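Local coordinates for protein ArCE4A (Arthrobacter sp. AW19M34-1, PDB 5LGC) that probably removes acetyl groups from N-acetylglucosamine units of chitin-like polysaccharides, as a family 4 carbohydrate esterase with a NodB-type deacetylase domain, at residues A[79-84]-A[102-107]; A[31-36]-A[56-61]. One frame throughout, in Å; residues are numbered along the deposited sequence.

Interaction 1 of 2, residues A[79-84]-A[102-107]. With NAG (2-acetamido-2-deoxy-beta-D-glucopyranose), chain B.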
ATOM      1  N   ILE A  79       5.853   4.467   1.338  1.00 27.66           N
ATOM      2  CA  ILE A  79       4.625   5.160   1.702  1.00 27.65           C
ATOM      3  C   ILE A  79       3.958   5.754   0.474  1.00 29.82           C
ATOM      4  O   ILE A  79       4.568   6.525  -0.262  1.00 37.60           O
ATOM      5  CB  ILE A  79       4.889   6.276   2.711  1.00 26.92           C
ATOM      6  CG1 ILE A  79       5.637   5.715   3.915  1.00 31.13           C
ATOM      7  CG2 ILE A  79       3.572   6.905   3.157  1.00 25.45           C
ATOM      8  CD1 ILE A  79       6.074   6.779   4.872  1.00 34.94           C
ATOM      9  N   GLY A  80       2.710   5.370   0.249  1.00 29.81           N
ATOM     10  CA  GLY A  80       1.909   5.959  -0.802  1.00 30.60           C
ATOM     11  C   GLY A  80       0.730   6.668  -0.176  1.00 31.96           C
ATOM     12  O   GLY A  80       0.467   6.506   1.010  1.00 34.87           O
ATOM     13  N   SER A  81       0.017   7.454  -0.969  1.00 32.21           N
ATOM     14  CA  SER A  81      -1.124   8.206  -0.461  1.00 33.33           C
ATOM     15  C   SER A  81      -2.423   7.433  -0.629  1.00 34.12           C
ATOM     16  O   SER A  81      -2.640   6.800  -1.661  1.00 35.68           O
ATOM     17  CB  SER A  81      -1.226   9.552  -1.179  1.00 38.23           C
ATOM     18  OG  SER A  81      -2.406  10.241  -0.804  1.00 40.17           O
ATOM     19  N   HIS A  82      -3.288   7.481   0.382  1.00 33.33           N
ATOM     20  CA  HIS A  82      -4.636   6.948   0.231  1.00 30.81           C
ATOM     21  C   HIS A  82      -5.665   8.068   0.357  1.00 28.14           C
ATOM     22  O   HIS A  82      -6.829   7.816   0.674  1.00 30.18           O
ATOM     23  CB  HIS A  82      -4.920   5.848   1.256  1.00 29.53           C
ATOM     24  CG  HIS A  82      -5.987   4.893   0.820  1.00 31.47           C
ATOM     25  ND1 HIS A  82      -6.796   4.216   1.709  1.00 32.58           N
ATOM     26  CD2 HIS A  82      -6.388   4.508  -0.418  1.00 31.30           C
ATOM     27  CE1 HIS A  82      -7.642   3.453   1.038  1.00 35.90           C
ATOM     28  NE2 HIS A  82      -7.417   3.615  -0.254  1.00 36.90           N
ATOM     29  N   THR A  83      -5.214   9.292   0.064  1.00 30.09           N
ATOM     30  CA  THR A  83      -5.956  10.550   0.248  1.00 28.99           C
ATOM     31  C   THR A  83      -6.104  10.872   1.734  1.00 33.46           C
ATOM     32  O   THR A  83      -5.597  10.148   2.586  1.00 36.12           O
ATOM     33  CB  THR A  83      -7.362  10.548  -0.412  1.00 31.56           C
ATOM     34  OG1 THR A  83      -8.243   9.678   0.313  1.00 30.88           O
ATOM     35  CG2 THR A  83      -7.284  10.117  -1.885  1.00 36.27           C
ATOM     36  N   PHE A  84      -6.794  11.965   2.047  1.00 31.45           N
ATOM     37  CA  PHE A  84      -6.798  12.455   3.416  1.00 32.00           C
ATOM     38  C   PHE A  84      -7.808  11.744   4.303  1.00 32.06           C
ATOM     39  O   PHE A  84      -7.466  11.297   5.390  1.00 32.80           O
ATOM     40  CB  PHE A  84      -7.058  13.958   3.452  1.00 31.84           C
ATOM     41  CG  PHE A  84      -6.816  14.565   4.801  1.00 37.78           C
ATOM     42  CD1 PHE A  84      -5.525  14.757   5.266  1.00 36.12           C
ATOM     43  CD2 PHE A  84      -7.874  14.920   5.613  1.00 36.49           C
ATOM     44  CE1 PHE A  84      -5.294  15.301   6.514  1.00 42.32           C
ATOM     45  CE2 PHE A  84      -7.651  15.465   6.862  1.00 40.10           C
ATOM     46  CZ  PHE A  84      -6.361  15.655   7.314  1.00 41.09           C
ATOM     47  N   GLN A 102      -3.020  17.094  -1.471  1.00 41.02           N
ATOM     48  CA  GLN A 102      -1.997  17.956  -0.888  1.00 38.10           C
ATOM     49  C   GLN A 102      -1.904  17.864   0.635  1.00 41.22           C
ATOM     50  O   GLN A 102      -0.803  17.880   1.184  1.00 37.32           O
ATOM     51  CB  GLN A 102      -2.239  19.404  -1.321  1.00 39.27           C
ATOM     52  CG  GLN A 102      -1.908  19.632  -2.798  1.00 51.70           C
ATOM     53  CD  GLN A 102      -2.458  20.932  -3.355  1.00 67.10           C
ATOM     54  OE1 GLN A 102      -2.786  21.856  -2.608  1.00 72.14           O
ATOM     55  NE2 GLN A 102      -2.566  21.007  -4.679  1.00 69.16           N
ATOM     56  N   TRP A 103      -3.042  17.764   1.317  1.00 38.29           N
ATOM     57  CA  TRP A 103      -3.028  17.659   2.776  1.00 39.97           C
ATOM     58  C   TRP A 103      -2.336  16.385   3.214  1.00 38.42           C
ATOM     59  O   TRP A 103      -1.633  16.360   4.217  1.00 32.79           O
ATOM     60  CB  TRP A 103      -4.442  17.700   3.347  1.00 40.36           C
ATOM     61  CG  TRP A 103      -5.108  19.010   3.150  1.00 45.23           C
ATOM     62  CD1 TRP A 103      -4.580  20.111   2.543  1.00 47.79           C
ATOM     63  CD2 TRP A 103      -6.430  19.371   3.562  1.00 50.47           C
ATOM     64  NE1 TRP A 103      -5.493  21.135   2.546  1.00 54.07           N
ATOM     65  CE2 TRP A 103      -6.636  20.708   3.168  1.00 53.54           C
ATOM     66  CE3 TRP A 103      -7.458  18.696   4.225  1.00 50.24           C
ATOM     67  CZ2 TRP A 103      -7.828  21.381   3.413  1.00 53.65           C
ATOM     68  CZ3 TRP A 103      -8.638  19.365   4.469  1.00 52.75           C
ATOM     69  CH2 TRP A 103      -8.815  20.695   4.063  1.00 53.68           C
ATOM     70  N   THR A 104      -2.544  15.326   2.444  1.00 40.66           N
ATOM     71  CA  THR A 104      -1.942  14.037   2.735  1.00 37.48           C
ATOM     72  C   THR A 104      -0.439  14.086   2.520  1.00 41.86           C
ATOM     73  O   THR A 104       0.327  13.576   3.331  1.00 48.43           O
ATOM     74  CB  THR A 104      -2.565  12.947   1.865  1.00 33.93           C
ATOM     75  OG1 THR A 104      -3.959  12.886   2.155  1.00 27.22           O
ATOM     76  CG2 THR A 104      -1.946  11.601   2.156  1.00 32.64           C
ATOM     77  N   ASP A 105      -0.028  14.715   1.424  1.00 46.10           N
ATOM     78  CA  ASP A 105       1.386  14.938   1.140  1.00 45.81           C
ATOM     79  C   ASP A 105       2.086  15.705   2.241  1.00 43.97           C
ATOM     80  O   ASP A 105       3.144  15.300   2.713  1.00 39.27           O
ATOM     81  CB  ASP A 105       1.557  15.704  -0.161  1.00 49.29           C
ATOM     82  CG  ASP A 105       1.459  14.821  -1.363  1.00 52.10           C
ATOM     83  OD1 ASP A 105       1.053  13.649  -1.218  1.00 49.65           O
ATOM     84  OD2 ASP A 105       1.787  15.306  -2.462  1.00 62.49           O
ATOM     85  N   GLU A 106       1.501  16.832   2.633  1.00 42.97           N
ATOM     86  CA  GLU A 106       2.131  17.669   3.641  1.00 49.29           C
ATOM     87  C   GLU A 106       2.163  16.951   4.983  1.00 41.28           C
ATOM     88  O   GLU A 106       3.129  17.076   5.732  1.00 43.96           O
ATOM     89  CB  GLU A 106       1.415  19.017   3.762  1.00 57.63           C
ATOM     90  CG  GLU A 106       1.993  20.092   2.847  1.00 70.33           C
ATOM     91  CD  GLU A 106       3.516  20.043   2.769  1.00 83.58           C
ATOM     92  OE1 GLU A 106       4.183  20.087   3.826  1.00 88.75           O
ATOM     93  OE2 GLU A 106       4.052  19.953   1.645  1.00 87.40           O
ATOM     94  N   ALA A 107       1.115  16.185   5.269  1.00 35.19           N
ATOM     95  CA  ALA A 107       1.076  15.369   6.481  1.00 39.02           C
ATOM     96  C   ALA A 107       2.215  14.352   6.498  1.00 33.78           C
ATOM     97  O   ALA A 107       2.958  14.257   7.475  1.00 31.33           O
ATOM     98  CB  ALA A 107      -0.264  14.658   6.599  1.00 36.41           C
TER
HETATM   99  C1  NAG B   2     -12.877  -0.861   0.682  1.00 78.66           C
HETATM  100  C2  NAG B   2     -12.016   0.257   1.019  1.00 82.49           C
HETATM  101  C3  NAG B   2     -11.692   0.077   2.515  1.00 80.14           C
HETATM  102  C4  NAG B   2     -12.987   0.291   3.240  1.00 78.61           C
HETATM  103  C5  NAG B   2     -13.982  -0.764   2.738  1.00 75.38           C
HETATM  104  C6  NAG B   2     -15.313  -0.558   3.466  1.00 69.92           C
HETATM  105  C7  NAG B   2      -9.874   0.983  -0.036  1.00 90.88           C
HETATM  106  C8  NAG B   2      -8.704   0.467  -0.870  1.00 92.70           C
HETATM  107  N2  NAG B   2     -10.788   0.052   0.238  1.00 87.50           N
HETATM  108  O3  NAG B   2     -10.718   1.026   2.949  1.00 78.15           O
HETATM  109  O4  NAG B   2     -12.789   0.090   4.649  1.00 82.12           O
HETATM  110  O5  NAG B   2     -14.180  -0.648   1.321  1.00 76.49           O
HETATM  111  O6  NAG B   2     -15.809   0.759   3.202  1.00 65.95           O
HETATM  112  O7  NAG B   2     -10.034   2.183   0.157  1.00 92.69           O
HETATM  113  O   HOH W   1      -1.545  12.589  -1.498  1.00 40.03           O
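An ST turn at the C-terminal end of strand 78-81 sets Ser-81 and Phe-84 against Thr-104 and Trp-103 of helix 94-112. Ser-81 OG accepts from Thr-83 N at 3.1 Å, and a water bridges the same hydroxyl to Asp-105 OD1. Thr-104 CG2, swung opposite the backbone N by chi1, comes within 3.3 Å of Ser-81 OG. Its OG1 lies 3.0 Å from Phe-84 N without a usable bonding angle; OG1 is bonded instead to Glu-100 O, and Phe-84 N to Glu-100 OE1. The turn belongs to the SHTFDH sequence, the His-containing motif of NodB-type deacetylases, and His-82 starts out from it on the side away from the helix, its ring near the bound sugar. Phe-84, its CG anti to the backbone N (chi1 -169°), reaches out to the tryptophan, whose indole also stacks on the ring of His-99. In this T-shaped (edge-to-face) pair the six-membered ring of Trp-103 turns its edge to the Phe-84 face, centroids 5.5 Å apart, planes at 87°, with CE3 near the rim. Trp-103 CB also packs on Phe-84 CD1 at 3.7 Å. With a smaller alanine at Phe-84 the indole edge is likely to lose the face it rests on, opening a gap beside Trp-103 CB.

Interaction 2 of 2, residues A[31-36]-A[56-61]. With NAG (2-acetamido-2-deoxy-beta-D-glucopyranose), chain B.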
ATOM      1  N   PHE A  31      -0.682  -2.331   2.258  1.00 31.93           N
ATOM      2  CA  PHE A  31      -1.605  -2.154   3.373  1.00 29.34           C
ATOM      3  C   PHE A  31      -2.252  -0.784   3.327  1.00 31.15           C
ATOM      4  O   PHE A  31      -1.564   0.239   3.268  1.00 29.95           O
ATOM      5  CB  PHE A  31      -0.882  -2.349   4.706  1.00 28.61           C
ATOM      6  CG  PHE A  31      -0.236  -3.693   4.841  1.00 32.76           C
ATOM      7  CD1 PHE A  31      -0.965  -4.781   5.288  1.00 33.04           C
ATOM      8  CD2 PHE A  31       1.093  -3.877   4.497  1.00 29.38           C
ATOM      9  CE1 PHE A  31      -0.374  -6.031   5.403  1.00 35.16           C
ATOM     10  CE2 PHE A  31       1.685  -5.125   4.608  1.00 34.35           C
ATOM     11  CZ  PHE A  31       0.947  -6.200   5.063  1.00 31.99           C
ATOM     12  N   ASP A  32      -3.578  -0.765   3.366  1.00 35.16           N
ATOM     13  CA  ASP A  32      -4.318   0.487   3.282  1.00 37.02           C
ATOM     14  C   ASP A  32      -4.872   0.955   4.624  1.00 34.52           C
ATOM     15  O   ASP A  32      -5.116   0.145   5.522  1.00 30.65           O
ATOM     16  CB  ASP A  32      -5.471   0.348   2.290  1.00 42.92           C
ATOM     17  CG  ASP A  32      -5.008   0.382   0.851  1.00 49.28           C
ATOM     18  OD1 ASP A  32      -3.848   0.016   0.572  1.00 47.17           O
ATOM     19  OD2 ASP A  32      -5.814   0.784  -0.005  1.00 54.42           O
ATOM     20  N   ASP A  33      -5.044   2.273   4.732  1.00 33.97           N
ATOM     21  CA  ASP A  33      -5.862   2.928   5.761  1.00 37.33           C
ATOM     22  C   ASP A  33      -5.201   3.035   7.121  1.00 45.68           C
ATOM     23  O   ASP A  33      -5.845   3.401   8.100  1.00 44.22           O
ATOM     24  CB  ASP A  33      -7.208   2.221   5.923  1.00 38.11           C
ATOM     25  CG  ASP A  33      -8.099   2.397   4.718  1.00 44.46           C
ATOM     26  OD1 ASP A  33      -7.834   3.329   3.932  1.00 44.64           O
ATOM     27  OD2 ASP A  33      -9.060   1.613   4.564  1.00 47.90           O
ATOM     28  N   GLY A  34      -3.917   2.721   7.187  1.00 45.72           N
ATOM     29  CA  GLY A  34      -3.177   2.983   8.396  1.00 35.57           C
ATOM     30  C   GLY A  34      -2.637   4.392   8.325  1.00 34.72           C
ATOM     31  O   GLY A  34      -2.965   5.146   7.408  1.00 37.46           O
ATOM     32  N   PRO A  35      -1.795   4.763   9.290  1.00 34.87           N
ATOM     33  CA  PRO A  35      -1.392   3.917  10.416  1.00 32.43           C
ATOM     34  C   PRO A  35      -2.432   3.902  11.536  1.00 31.77           C
ATOM     35  O   PRO A  35      -3.245   4.819  11.631  1.00 32.29           O
ATOM     36  CB  PRO A  35      -0.096   4.570  10.883  1.00 43.17           C
ATOM     37  CG  PRO A  35      -0.285   5.999  10.540  1.00 44.85           C
ATOM     38  CD  PRO A  35      -1.096   6.056   9.291  1.00 37.83           C
ATOM     39  N   GLY A  36      -2.411   2.854  12.353  1.00 34.16           N
ATOM     40  CA  GLY A  36      -3.320   2.725  13.476  1.00 35.68           C
ATOM     41  C   GLY A  36      -2.668   1.911  14.573  1.00 35.16           C
ATOM     42  O   GLY A  36      -1.441   1.764  14.599  1.00 30.90           O
ATOM     43  N   PHE A  56      -0.321   2.471   1.987  1.00 30.61           N
ATOM     44  CA  PHE A  56      -1.104   3.597   1.501  1.00 30.36           C
ATOM     45  C   PHE A  56      -1.829   4.220   2.679  1.00 31.84           C
ATOM     46  O   PHE A  56      -2.870   3.729   3.120  1.00 34.77           O
ATOM     47  CB  PHE A  56      -2.076   3.158   0.407  1.00 29.07           C
ATOM     48  CG  PHE A  56      -1.390   2.733  -0.856  1.00 24.79           C
ATOM     49  CD1 PHE A  56      -1.089   3.659  -1.840  1.00 27.53           C
ATOM     50  CD2 PHE A  56      -1.024   1.415  -1.049  1.00 25.95           C
ATOM     51  CE1 PHE A  56      -0.452   3.273  -3.005  1.00 26.11           C
ATOM     52  CE2 PHE A  56      -0.382   1.022  -2.210  1.00 25.42           C
ATOM     53  CZ  PHE A  56      -0.095   1.951  -3.187  1.00 30.46           C
ATOM     54  N   VAL A  57      -1.255   5.302   3.193  1.00 32.28           N
ATOM     55  CA  VAL A  57      -1.719   5.889   4.437  1.00 34.40           C
ATOM     56  C   VAL A  57      -2.769   6.973   4.232  1.00 32.88           C
ATOM     57  O   VAL A  57      -2.760   7.707   3.242  1.00 33.71           O
ATOM     58  CB  VAL A  57      -0.548   6.477   5.244  1.00 25.62           C
ATOM     59  CG1 VAL A  57       0.396   5.366   5.677  1.00 30.96           C
ATOM     60  CG2 VAL A  57       0.196   7.522   4.430  1.00 25.69           C
ATOM     61  N   LEU A  58      -3.684   7.038   5.188  1.00 31.53           N
ATOM     62  CA  LEU A  58      -4.681   8.093   5.259  1.00 35.33           C
ATOM     63  C   LEU A  58      -4.083   9.350   5.869  1.00 38.89           C
ATOM     64  O   LEU A  58      -3.532   9.300   6.968  1.00 41.13           O
ATOM     65  CB  LEU A  58      -5.875   7.645   6.097  1.00 35.74           C
ATOM     66  CG  LEU A  58      -7.015   6.820   5.513  1.00 45.95           C
ATOM     67  CD1 LEU A  58      -8.155   6.811   6.517  1.00 49.86           C
ATOM     68  CD2 LEU A  58      -7.475   7.375   4.173  1.00 45.72           C
ATOM     69  N   GLY A  59      -4.216  10.475   5.172  1.00 35.48           N
ATOM     70  CA  GLY A  59      -3.689  11.741   5.653  1.00 32.51           C
ATOM     71  C   GLY A  59      -4.079  12.067   7.086  1.00 37.83           C
ATOM     72  O   GLY A  59      -3.248  12.515   7.873  1.00 38.26           O
ATOM     73  N   LYS A  60      -5.337  11.814   7.436  1.00 40.74           N
ATOM     74  CA  LYS A  60      -5.847  12.190   8.751  1.00 44.49           C
ATOM     75  C   LYS A  60      -5.261  11.348   9.886  1.00 46.22           C
ATOM     76  O   LYS A  60      -5.157  11.819  11.017  1.00 50.59           O
ATOM     77  CB  LYS A  60      -7.375  12.097   8.777  1.00 42.85           C
ATOM     78  CG  LYS A  60      -7.917  10.694   8.577  1.00 42.91           C
ATOM     79  CD  LYS A  60      -9.423  10.660   8.789  1.00 49.89           C
ATOM     80  CE  LYS A  60      -9.799   9.656   9.868  1.00 58.72           C
ATOM     81  NZ  LYS A  60     -11.246   9.708  10.216  1.00 63.75           N
ATOM     82  N   ASN A  61      -4.882  10.108   9.593  1.00 42.39           N
ATOM     83  CA  ASN A  61      -4.274   9.248  10.605  1.00 45.56           C
ATOM     84  C   ASN A  61      -2.793   9.547  10.800  1.00 45.79           C
ATOM     85  O   ASN A  61      -2.236   9.321  11.875  1.00 47.93           O
ATOM     86  CB  ASN A  61      -4.443   7.773  10.238  1.00 48.04           C
ATOM     87  CG  ASN A  61      -5.873   7.300  10.356  1.00 47.42           C
ATOM     88  OD1 ASN A  61      -6.698   7.935  11.011  1.00 45.07           O
ATOM     89  ND2 ASN A  61      -6.172   6.166   9.729  1.00 46.46           N
TER
HETATM   90  C1  NAG B   2     -12.877  -0.861   0.682  1.00 78.66           C
HETATM   91  C2  NAG B   2     -12.016   0.257   1.019  1.00 82.49           C
HETATM   92  C3  NAG B   2     -11.692   0.077   2.515  1.00 80.14           C
HETATM   93  C4  NAG B   2     -12.987   0.291   3.240  1.00 78.61           C
HETATM   94  C5  NAG B   2     -13.982  -0.764   2.738  1.00 75.38           C
HETATM   95  C6  NAG B   2     -15.313  -0.558   3.466  1.00 69.92           C
HETATM   96  C7  NAG B   2      -9.874   0.983  -0.036  1.00 90.88           C
HETATM   97  C8  NAG B   2      -8.704   0.467  -0.870  1.00 92.70           C
HETATM   98  N2  NAG B   2     -10.788   0.052   0.238  1.00 87.50           N
HETATM   99  O3  NAG B   2     -10.718   1.026   2.949  1.00 78.15           O
HETATM  100  O4  NAG B   2     -12.789   0.090   4.649  1.00 82.12           O
HETATM  101  O5  NAG B   2     -14.180  -0.648   1.321  1.00 76.49           O
HETATM  102  O6  NAG B   2     -15.809   0.759   3.202  1.00 65.95           O
HETATM  103  O7  NAG B   2     -10.034   2.183   0.157  1.00 92.69           O
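With CG opposite the carbonyl carbon in both residues (chi1 -76° in Asp-32, -68° in Phe-56), the two side chains leave the same face of the parallel sheet side by side. Asp-32 OD1 comes 3.5 Å from Phe-56 CD2, approaching the ring obliquely, with carboxylate and ring planes 59° apart. The same oxygen forms a salt bridge with Arg-120, while Asp-32 OD2 lies 3.0 Å from the acetyl methyl C8 of the NAG. The strands themselves pair through Phe-56 N to Phe-31 O (2.9 Å) and Asp-33 N to Phe-56 O (3.1 Å), joining the two strands of the beta-alpha-beta unit 26-32, 39-48, 54-57. Asp-33 has a positive phi, and a cis peptide follows between Gly-34 and Pro-35. This is the TFDDGP sequence, a signature of family 4 esterases. Leu-58 N donates to Gly-34 O at 3.0 Å, and Asn-61 ND2 adds a weak bond to Asp-33 O (3.2 Å). Leu-58 CG lies 3.9 Å from Asp-33 OD1, and Pro-35 CD packs on Val-57 CG1 at 4.0 Å. Asp-33 OD2 faces NAG O3, but so closely in the model that the details of that bond are doubtful. Backbone bonds at Phe-31 O, Asp-33 N and Gly-34 O hold the chain around the Asp-Asp pair; Arg-120 pairs with Asp-32, and Asp-33 OD1 has a weak bond from His-82. Two acidic groups thus lie beside the sugar, consistent with this loop being part of the deacetylase active site.

How the interactions relate
From the N terminus, strand 26-32 runs into 31-36, and the chain passes through helix 39-48 before interaction 2 closes that loop at 56-61. The chain then continues through helix 66-74 to strand 78-81, where interaction 1 begins; it closes a second, shorter loop at 102-107, within helix 94-112. The contacts follow in series, neither nesting nor crossing. Strands 54-57 and 78-81 are sheet neighbours, and Val-57 O and Gly-59 N probably bond to His-82 N and Thr-83 O, respectively. Interaction 2 thus ties together neighbouring strands 26-32 and 54-57, and interaction 1 fastens the end of strand 78-81 to helix 94-112. Asp-33 and His-82 bring the two contacts together beside the sugar.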